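Local coordinates for alpha-2,3-sialyltransferase (Campylobacter jejuni, PDB 2P2V), which probably transfers sialic acid from a CMP-activated donor to acceptor sugars through an alpha-2,3 linkage, the chain here being its N-terminal catalytic part, at residues S150-C155 with I211-L216; A135-N140 with K146-G151. All blocks are in the same frame, centred on the assembly; numbering follows the deposited sequence.

Interaction 1. Residues S150-C155 with I211-L216; sequences SGVYMC and IEALKL. With CSF (cytidine-5'-monophosphate-3-fluoro-N-acetyl-neuraminic acid), chain O.
Val152 and Leu214 make up most of this contact, in which helices 150-161 and 207-221 run almost parallel, at 9° over these segments. The axes come no closer than 10.1 Å, and apolar side chains fill the interval, with no hydrogen bond across. Val152 turns CG1 away from its own amide (chi1 -175°), and its two methyls meet different partners: CG1 meets Ala213 CB at 3.8 Å, while CG2 lies 4.0 Å from Leu214 CG. Leu214 then extends its CD2 branch to Cys155 SG, 3.6 Å away. In the Rossmann-like core of this sialyltransferase family, helix 150-161 lies on the parallel sheet through Met154 and strand 44-48, and helix 207-221 belongs to the crossover between the neighbouring strands 165-169 and 224-227. Just ahead of Val152, the N-terminus of helix 150-161 meets the donor analogue CSF: Ser150 N bonds to carboxylate atom OBA at 2.9 Å, and Gly151 N to the ribose O3' at 3.1 Å. The positive helix end probably helps to hold the carboxylate. On the far side the packing gives way to solvent, where Lys215 and Glu212 are exposed; Glu212 OE2 is hydrogen-bonded to Tyr136 OH.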
loop_
_atom_site.group_PDB
_atom_site.type_symbol
_atom_site.label_atom_id
_atom_site.label_comp_id
_atom_site.label_asym_id
_atom_site.label_seq_id
_atom_site.Cartn_x
_atom_site.Cartn_y
_atom_site.Cartn_z
ATOM N N SER A 150 15.808 -0.388 -26.213
ATOM C CA SER A 150 15.361 0.946 -25.758
ATOM C C SER A 150 14.746 1.733 -26.869
ATOM O O SER A 150 13.852 2.510 -26.611
ATOM C CB SER A 150 16.498 1.770 -25.157
ATOM O OG SER A 150 16.965 1.062 -24.009
ATOM N N GLY A 151 15.214 1.552 -28.107
ATOM C CA GLY A 151 14.558 2.269 -29.229
ATOM C C GLY A 151 13.080 1.997 -29.341
ATOM O O GLY A 151 12.279 2.936 -29.442
ATOM N N VAL A 152 12.720 0.732 -29.346
ATOM C CA VAL A 152 11.350 0.242 -29.302
ATOM C C VAL A 152 10.638 0.702 -28.047
ATOM O O VAL A 152 9.543 1.164 -28.118
ATOM C CB VAL A 152 11.259 -1.306 -29.439
ATOM C CG1 VAL A 152 9.814 -1.836 -29.510
ATOM C CG2 VAL A 152 12.015 -1.781 -30.673
ATOM N N TYR A 153 11.290 0.617 -26.877
ATOM C CA TYR A 153 10.655 1.066 -25.640
ATOM C C TYR A 153 10.249 2.526 -25.732
ATOM O O TYR A 153 9.135 2.886 -25.350
ATOM C CB TYR A 153 11.663 0.849 -24.459
ATOM C CG TYR A 153 11.060 1.037 -23.098
ATOM C CD1 TYR A 153 10.627 -0.060 -22.363
ATOM C CD2 TYR A 153 10.937 2.308 -22.544
ATOM C CE1 TYR A 153 10.048 0.144 -21.123
ATOM C CE2 TYR A 153 10.353 2.516 -21.313
ATOM C CZ TYR A 153 9.950 1.419 -20.608
ATOM O OH TYR A 153 9.391 1.595 -19.373
ATOM N N MET A 154 11.156 3.363 -26.235
ATOM C CA MET A 154 10.900 4.786 -26.391
ATOM C C MET A 154 9.713 5.026 -27.336
ATOM O O MET A 154 8.924 5.987 -27.116
ATOM C CB MET A 154 12.133 5.525 -26.932
ATOM C CG MET A 154 13.256 5.682 -25.847
ATOM S SD MET A 154 14.555 6.787 -26.415
ATOM C CE MET A 154 15.276 5.733 -27.614
ATOM N N CYS A 155 9.599 4.194 -28.365
ATOM C CA CYS A 155 8.393 4.300 -29.281
ATOM C C CYS A 155 7.082 4.045 -28.531
ATOM O O CYS A 155 6.095 4.779 -28.692
ATOM C CB CYS A 155 8.512 3.305 -30.441
ATOM S SG CYS A 155 9.785 3.752 -31.629
ATOM N N ILE A 211 11.557 -5.348 -34.753
ATOM C CA ILE A 211 10.680 -5.063 -35.884
ATOM C C ILE A 211 9.233 -5.517 -35.677
ATOM O O ILE A 211 8.339 -4.744 -35.895
ATOM C CB ILE A 211 11.274 -5.525 -37.285
ATOM C CG1 ILE A 211 12.589 -4.792 -37.526
ATOM C CG2 ILE A 211 10.237 -5.244 -38.445
ATOM C CD1 ILE A 211 13.430 -5.433 -38.618
ATOM N N GLU A 212 9.009 -6.756 -35.231
ATOM C CA GLU A 212 7.638 -7.213 -34.963
ATOM C C GLU A 212 6.900 -6.316 -33.939
ATOM O O GLU A 212 5.715 -5.957 -34.110
ATOM C CB GLU A 212 7.701 -8.637 -34.436
ATOM C CG GLU A 212 6.328 -9.244 -34.146
ATOM C CD GLU A 212 6.499 -10.564 -33.415
ATOM O OE1 GLU A 212 6.800 -11.570 -34.093
ATOM O OE2 GLU A 212 6.369 -10.579 -32.162
ATOM N N ALA A 213 7.604 -5.968 -32.850
ATOM C CA ALA A 213 7.029 -5.116 -31.810
ATOM C C ALA A 213 6.687 -3.756 -32.362
ATOM O O ALA A 213 5.642 -3.192 -32.033
ATOM C CB ALA A 213 8.004 -4.979 -30.631
ATOM N N LEU A 214 7.584 -3.195 -33.169
ATOM C CA LEU A 214 7.315 -1.872 -33.802
ATOM C C LEU A 214 6.122 -1.920 -34.761
ATOM O O LEU A 214 5.295 -1.003 -34.787
ATOM C CB LEU A 214 8.545 -1.400 -34.578
ATOM C CG LEU A 214 9.714 -0.776 -33.789
ATOM C CD1 LEU A 214 10.962 -0.621 -34.691
ATOM C CD2 LEU A 214 9.322 0.569 -33.167
ATOM N N LYS A 215 6.038 -2.977 -35.545
ATOM C CA LYS A 215 4.887 -3.160 -36.464
ATOM C C LYS A 215 3.589 -3.330 -35.682
ATOM O O LYS A 215 2.544 -2.801 -36.050
ATOM C CB LYS A 215 5.143 -4.345 -37.402
ATOM C CG LYS A 215 6.220 -4.050 -38.478
ATOM C CD LYS A 215 6.197 -5.093 -39.608
ATOM C CE LYS A 215 7.014 -6.375 -39.252
ATOM N NZ LYS A 215 7.671 -7.040 -40.472
ATOM N N LEU A 216 3.665 -4.041 -34.555
ATOM C CA LEU A 216 2.504 -4.157 -33.667
ATOM C C LEU A 216 2.048 -2.850 -33.062
ATOM O O LEU A 216 0.842 -2.610 -32.985
ATOM C CB LEU A 216 2.709 -5.224 -32.577
ATOM C CG LEU A 216 1.478 -5.550 -31.708
ATOM C CD1 LEU A 216 0.315 -6.138 -32.589
ATOM C CD2 LEU A 216 1.808 -6.514 -30.555
HETATM C C5A CSF O . 22.858 -2.942 -23.855
HETATM C C4A CSF O . 22.257 -3.217 -25.229
HETATM C C2A CSF O . 20.690 -1.206 -24.965
HETATM O O6A CSF O . 21.404 -0.955 -23.734
HETATM C C6A CSF O . 22.769 -1.428 -23.593
HETATM C C3A CSF O . 20.820 -2.683 -25.333
HETATM O O4A CSF O . 22.199 -4.621 -25.434
HETATM N N5A CSF O . 24.275 -3.359 -23.927
HETATM C C7A CSF O . 23.223 -1.061 -22.184
HETATM C C8A CSF O . 23.088 0.438 -21.945
HETATM C C9A CSF O . 23.441 0.822 -20.493
HETATM O O9A CSF O . 23.424 2.256 -20.300
HETATM O O8A CSF O . 23.906 1.142 -22.932
HETATM O O7A CSF O . 22.465 -1.840 -21.240
HETATM C C1A CSF O . 19.201 -0.976 -24.749
HETATM O OBA CSF O . 18.428 -1.402 -25.653
HETATM O OAA CSF O . 18.824 -0.378 -23.704
HETATM O O1A CSF O . 21.029 -0.355 -26.085
HETATM O O2A CSF O . 23.310 -0.322 -27.040
HETATM N N1 CSF O . 21.068 0.639 -31.403
HETATM C C2 CSF O . 20.956 -0.156 -32.584
HETATM N N3 CSF O . 22.074 -0.614 -33.222
HETATM C C4 CSF O . 23.298 -0.292 -32.744
HETATM C C5 CSF O . 23.429 0.490 -31.589
HETATM C C6 CSF O . 22.292 0.952 -30.931
HETATM C "C3'" CSF O . 19.247 0.436 -28.556
HETATM C "C2'" CSF O . 19.021 0.085 -30.014
HETATM C "C1'" CSF O . 19.850 1.148 -30.735
HETATM O "O4'" CSF O . 20.176 2.203 -29.804
HETATM C "C4'" CSF O . 19.600 1.918 -28.529
HETATM P PA CSF O . 22.325 0.592 -26.353
HETATM O "O5'" CSF O . 21.795 1.622 -27.494
HETATM C "C5'" CSF O . 20.547 2.306 -27.395
HETATM O "O3'" CSF O . 18.055 0.243 -27.802
HETATM O "O2'" CSF O . 17.613 0.221 -30.348
HETATM N N4 CSF O . 24.430 -0.731 -33.373
HETATM O O2 CSF O . 19.808 -0.464 -33.010
HETATM O O3A CSF O . 22.704 1.453 -25.182
HETATM C C10 CSF O . 24.832 -3.857 -22.808
HETATM O O10 CSF O . 24.227 -3.962 -21.731
HETATM C C11 CSF O . 26.279 -4.272 -22.942
HETATM F F3A CSF O . 19.997 -3.383 -24.480
#

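Interaction 2. Residues A135-N140 with K146-G151; sequences AYIKYN and KRITSG. With CSF (cytidine-5'-monophosphate-3-fluoro-N-acetyl-neuraminic acid), chain O; EDO (1,2-ethanediol), chain D; EDO (1,2-ethanediol), chain K.
Ile137 and Ile148 share a chi1 near +65° that tucks CG1 between the backbone N and the carbonyl carbon and turns each CG2 to the other, 4.2 Å apart. Asn140 and Lys146 meet by a different route: the lysine chain bends at chi3 (-69°), bringing CE to 3.7 Å from Asn140 OD1. Water 2 accepts a hydrogen bond from Lys146 NZ at 2.8 Å and gives a weak one to Asn140 OD1. On the backbone, Lys146 N donates to Asn140 O over 3.2 Å; the bond is nearly straight, yet the donor stands 47° above the carbonyl plane. Water 1 links the backbones further along by donating to both Ile137 O and Lys146 O. In the Rossmann-like fold of this enzyme, residues 146-149 make up most of the connection from helix 131-144 to helix 150-161, which carries the chain from the outer helix to the nucleotide-sugar site. Thr149, at the N-cap position, makes no capping bond with its side chain; instead its OG1 accepts from the ribose O2' of the donor analogue CSF at 3.2 Å and also bonds to Asp210. Arg147 starts away from 135-140, yet its NE forms a salt bridge with Glu141, a residue of the same helix. From the middle of helix 131-144, Tyr139 OH is hydrogen-bonded to His78 and Gln82 of the second subunit.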
loop_
_atom_site.group_PDB
_atom_site.type_symbol
_atom_site.label_atom_id
_atom_site.label_comp_id
_atom_site.label_asym_id
_atom_site.label_seq_id
_atom_site.Cartn_x
_atom_site.Cartn_y
_atom_site.Cartn_z
ATOM N N ALA A 135 0.743 -6.474 -22.389
ATOM C CA ALA A 135 0.573 -7.901 -22.200
ATOM C C ALA A 135 1.397 -8.715 -23.177
ATOM O O ALA A 135 1.929 -9.786 -22.828
ATOM C CB ALA A 135 -0.931 -8.291 -22.287
ATOM N N TYR A 136 1.502 -8.253 -24.424
ATOM C CA TYR A 136 2.294 -8.966 -25.422
ATOM C C TYR A 136 3.800 -8.967 -25.086
ATOM O O TYR A 136 4.483 -10.027 -25.169
ATOM C CB TYR A 136 2.027 -8.303 -26.807
ATOM C CG TYR A 136 3.122 -8.423 -27.834
ATOM C CD1 TYR A 136 4.064 -7.429 -27.968
ATOM C CD2 TYR A 136 3.180 -9.505 -28.724
ATOM C CE1 TYR A 136 5.061 -7.505 -28.897
ATOM C CE2 TYR A 136 4.201 -9.590 -29.708
ATOM C CZ TYR A 136 5.123 -8.564 -29.776
ATOM O OH TYR A 136 6.153 -8.574 -30.692
ATOM N N ILE A 137 4.319 -7.836 -24.647
ATOM C CA ILE A 137 5.797 -7.829 -24.257
ATOM C C ILE A 137 6.041 -8.626 -23.009
ATOM O O ILE A 137 7.098 -9.287 -22.890
ATOM C CB ILE A 137 6.403 -6.409 -24.235
ATOM C CG1 ILE A 137 5.820 -5.497 -23.100
ATOM C CG2 ILE A 137 6.239 -5.723 -25.640
ATOM C CD1 ILE A 137 6.541 -4.118 -22.934
ATOM N N LYS A 138 5.114 -8.611 -22.052
ATOM C CA LYS A 138 5.344 -9.451 -20.853
ATOM C C LYS A 138 5.288 -10.926 -21.147
ATOM O O LYS A 138 6.125 -11.689 -20.611
ATOM C CB LYS A 138 4.391 -9.067 -19.704
ATOM C CG LYS A 138 4.614 -7.599 -19.250
ATOM C CD LYS A 138 4.126 -7.452 -17.839
ATOM C CE LYS A 138 4.939 -6.391 -17.172
ATOM N NZ LYS A 138 4.660 -6.247 -15.756
ATOM N N TYR A 139 4.350 -11.340 -22.002
ATOM C CA TYR A 139 4.209 -12.743 -22.367
ATOM C C TYR A 139 5.517 -13.187 -23.056
ATOM O O TYR A 139 6.093 -14.226 -22.726
ATOM C CB TYR A 139 3.028 -12.945 -23.337
ATOM C CG TYR A 139 2.826 -14.380 -23.774
ATOM C CD1 TYR A 139 2.674 -15.404 -22.830
ATOM C CD2 TYR A 139 2.735 -14.730 -25.149
ATOM C CE1 TYR A 139 2.469 -16.732 -23.227
ATOM C CE2 TYR A 139 2.521 -16.076 -25.546
ATOM C CZ TYR A 139 2.415 -17.066 -24.588
ATOM O OH TYR A 139 2.223 -18.405 -24.912
ATOM N N ASN A 140 5.979 -12.397 -24.002
ATOM C CA ASN A 140 7.250 -12.782 -24.701
ATOM C C ASN A 140 8.500 -12.734 -23.842
ATOM O O ASN A 140 9.351 -13.645 -23.940
ATOM C CB ASN A 140 7.476 -11.928 -25.912
ATOM C CG ASN A 140 6.599 -12.305 -27.027
ATOM O OD1 ASN A 140 6.601 -13.441 -27.472
ATOM N ND2 ASN A 140 5.808 -11.378 -27.471
ATOM N N LYS A 146 12.386 -12.939 -24.729
ATOM C CA LYS A 146 12.523 -11.903 -25.736
ATOM C C LYS A 146 12.219 -10.540 -25.131
ATOM O O LYS A 146 11.180 -10.378 -24.492
ATOM C CB LYS A 146 11.554 -12.170 -26.900
ATOM C CG LYS A 146 11.969 -13.369 -27.795
ATOM C CD LYS A 146 11.328 -13.266 -29.190
ATOM C CE LYS A 146 9.844 -13.486 -29.151
ATOM N NZ LYS A 146 9.191 -13.296 -30.523
ATOM N N ARG A 147 13.095 -9.567 -25.337
ATOM C CA ARG A 147 12.911 -8.227 -24.771
ATOM C C ARG A 147 13.112 -7.163 -25.816
ATOM O O ARG A 147 14.034 -7.252 -26.619
ATOM C CB ARG A 147 13.899 -7.988 -23.610
ATOM C CG ARG A 147 13.785 -6.597 -22.964
ATOM C CD ARG A 147 14.754 -6.531 -21.751
ATOM N NE ARG A 147 14.600 -7.664 -20.850
ATOM C CZ ARG A 147 15.440 -7.905 -19.844
ATOM N NH1 ARG A 147 16.451 -7.072 -19.637
ATOM N NH2 ARG A 147 15.286 -8.952 -19.050
ATOM N N ILE A 148 12.300 -6.103 -25.770
ATOM C CA ILE A 148 12.480 -5.019 -26.708
ATOM C C ILE A 148 13.695 -4.185 -26.314
ATOM O O ILE A 148 14.060 -4.099 -25.115
ATOM C CB ILE A 148 11.230 -4.135 -26.792
ATOM C CG1 ILE A 148 10.953 -3.435 -25.441
ATOM C CG2 ILE A 148 9.986 -4.990 -27.342
ATOM C CD1 ILE A 148 9.731 -2.441 -25.532
ATOM N N THR A 149 14.341 -3.573 -27.308
ATOM C CA THR A 149 15.463 -2.651 -27.045
ATOM C C THR A 149 14.930 -1.284 -26.683
ATOM O O THR A 149 13.719 -1.036 -26.842
ATOM C CB THR A 149 16.404 -2.523 -28.292
ATOM O OG1 THR A 149 15.638 -2.050 -29.409
ATOM C CG2 THR A 149 16.979 -3.874 -28.619
ATOM N N SER A 150 15.808 -0.388 -26.213
ATOM C CA SER A 150 15.361 0.946 -25.758
ATOM C C SER A 150 14.746 1.733 -26.869
ATOM O O SER A 150 13.852 2.510 -26.611
ATOM C CB SER A 150 16.498 1.770 -25.157
ATOM O OG SER A 150 16.965 1.062 -24.009
ATOM N N GLY A 151 15.214 1.552 -28.107
ATOM C CA GLY A 151 14.558 2.269 -29.229
ATOM C C GLY A 151 13.080 1.997 -29.341
ATOM O O GLY A 151 12.279 2.936 -29.442
HETATM C C5A CSF O . 22.858 -2.942 -23.855
HETATM C C4A CSF O . 22.257 -3.217 -25.229
HETATM C C2A CSF O . 20.690 -1.206 -24.965
HETATM O O6A CSF O . 21.404 -0.955 -23.734
HETATM C C6A CSF O . 22.769 -1.428 -23.593
HETATM C C3A CSF O . 20.820 -2.683 -25.333
HETATM O O4A CSF O . 22.199 -4.621 -25.434
HETATM N N5A CSF O . 24.275 -3.359 -23.927
HETATM C C7A CSF O . 23.223 -1.061 -22.184
HETATM C C8A CSF O . 23.088 0.438 -21.945
HETATM C C9A CSF O . 23.441 0.822 -20.493
HETATM O O9A CSF O . 23.424 2.256 -20.300
HETATM O O8A CSF O . 23.906 1.142 -22.932
HETATM O O7A CSF O . 22.465 -1.840 -21.240
HETATM C C1A CSF O . 19.201 -0.976 -24.749
HETATM O OBA CSF O . 18.428 -1.402 -25.653
HETATM O OAA CSF O . 18.824 -0.378 -23.704
HETATM O O1A CSF O . 21.029 -0.355 -26.085
HETATM O O2A CSF O . 23.310 -0.322 -27.040
HETATM N N1 CSF O . 21.068 0.639 -31.403
HETATM C C2 CSF O . 20.956 -0.156 -32.584
HETATM N N3 CSF O . 22.074 -0.614 -33.222
HETATM C C4 CSF O . 23.298 -0.292 -32.744
HETATM C C5 CSF O . 23.429 0.490 -31.589
HETATM C C6 CSF O . 22.292 0.952 -30.931
HETATM C "C3'" CSF O . 19.247 0.436 -28.556
HETATM C "C2'" CSF O . 19.021 0.085 -30.014
HETATM C "C1'" CSF O . 19.850 1.148 -30.735
HETATM O "O4'" CSF O . 20.176 2.203 -29.804
HETATM C "C4'" CSF O . 19.600 1.918 -28.529
HETATM P PA CSF O . 22.325 0.592 -26.353
HETATM O "O5'" CSF O . 21.795 1.622 -27.494
HETATM C "C5'" CSF O . 20.547 2.306 -27.395
HETATM O "O3'" CSF O . 18.055 0.243 -27.802
HETATM O "O2'" CSF O . 17.613 0.221 -30.348
HETATM N N4 CSF O . 24.430 -0.731 -33.373
HETATM O O2 CSF O . 19.808 -0.464 -33.010
HETATM O O3A CSF O . 22.704 1.453 -25.182
HETATM C C10 CSF O . 24.832 -3.857 -22.808
HETATM O O10 CSF O . 24.227 -3.962 -21.731
HETATM C C11 CSF O . 26.279 -4.272 -22.942
HETATM F F3A CSF O . 19.997 -3.383 -24.480
HETATM C C1 EDO D . 15.090 -0.876 -21.924
HETATM O O1 EDO D . 15.668 -1.744 -20.925
HETATM C C2 EDO D . 14.507 -1.749 -23.020
HETATM O O2 EDO D . 15.078 -3.065 -22.933
HETATM C C1 EDO K . 18.617 -3.874 -21.630
HETATM O O1 EDO K . 17.314 -4.326 -21.261
HETATM C C2 EDO K . 19.655 -4.824 -21.060
HETATM O O2 EDO K . 19.790 -5.885 -22.015
HETATM O O HOH W 1 9.120 -8.575 -24.648
HETATM O O HOH W 2 6.470 -12.794 -30.787
#

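Both contacts include a segment that reaches helix 150-161, and their centres lie 9 Å apart; the shared Ser150 and Gly151 serve CSF rather than the packing. All four touching residues are buried in interaction 1, whose helix-to-helix packing is wholly apolar. Interaction 2 joins a helix to a loop, adds a backbone bond and two bridging waters to its apolar pair, and keeps one partly exposed member, Lys146. It also lies farther out, about 15 Å from the chain centre against 12 Å for interaction 1 (centre to centre), and its helix 131-144 reaches a second subunit. The contacts touch directly: Ile148 CD1 packs 3.6 Å from Tyr153 CA, and Tyr136 CD1 lies 3.6 Å from Leu216 CD2.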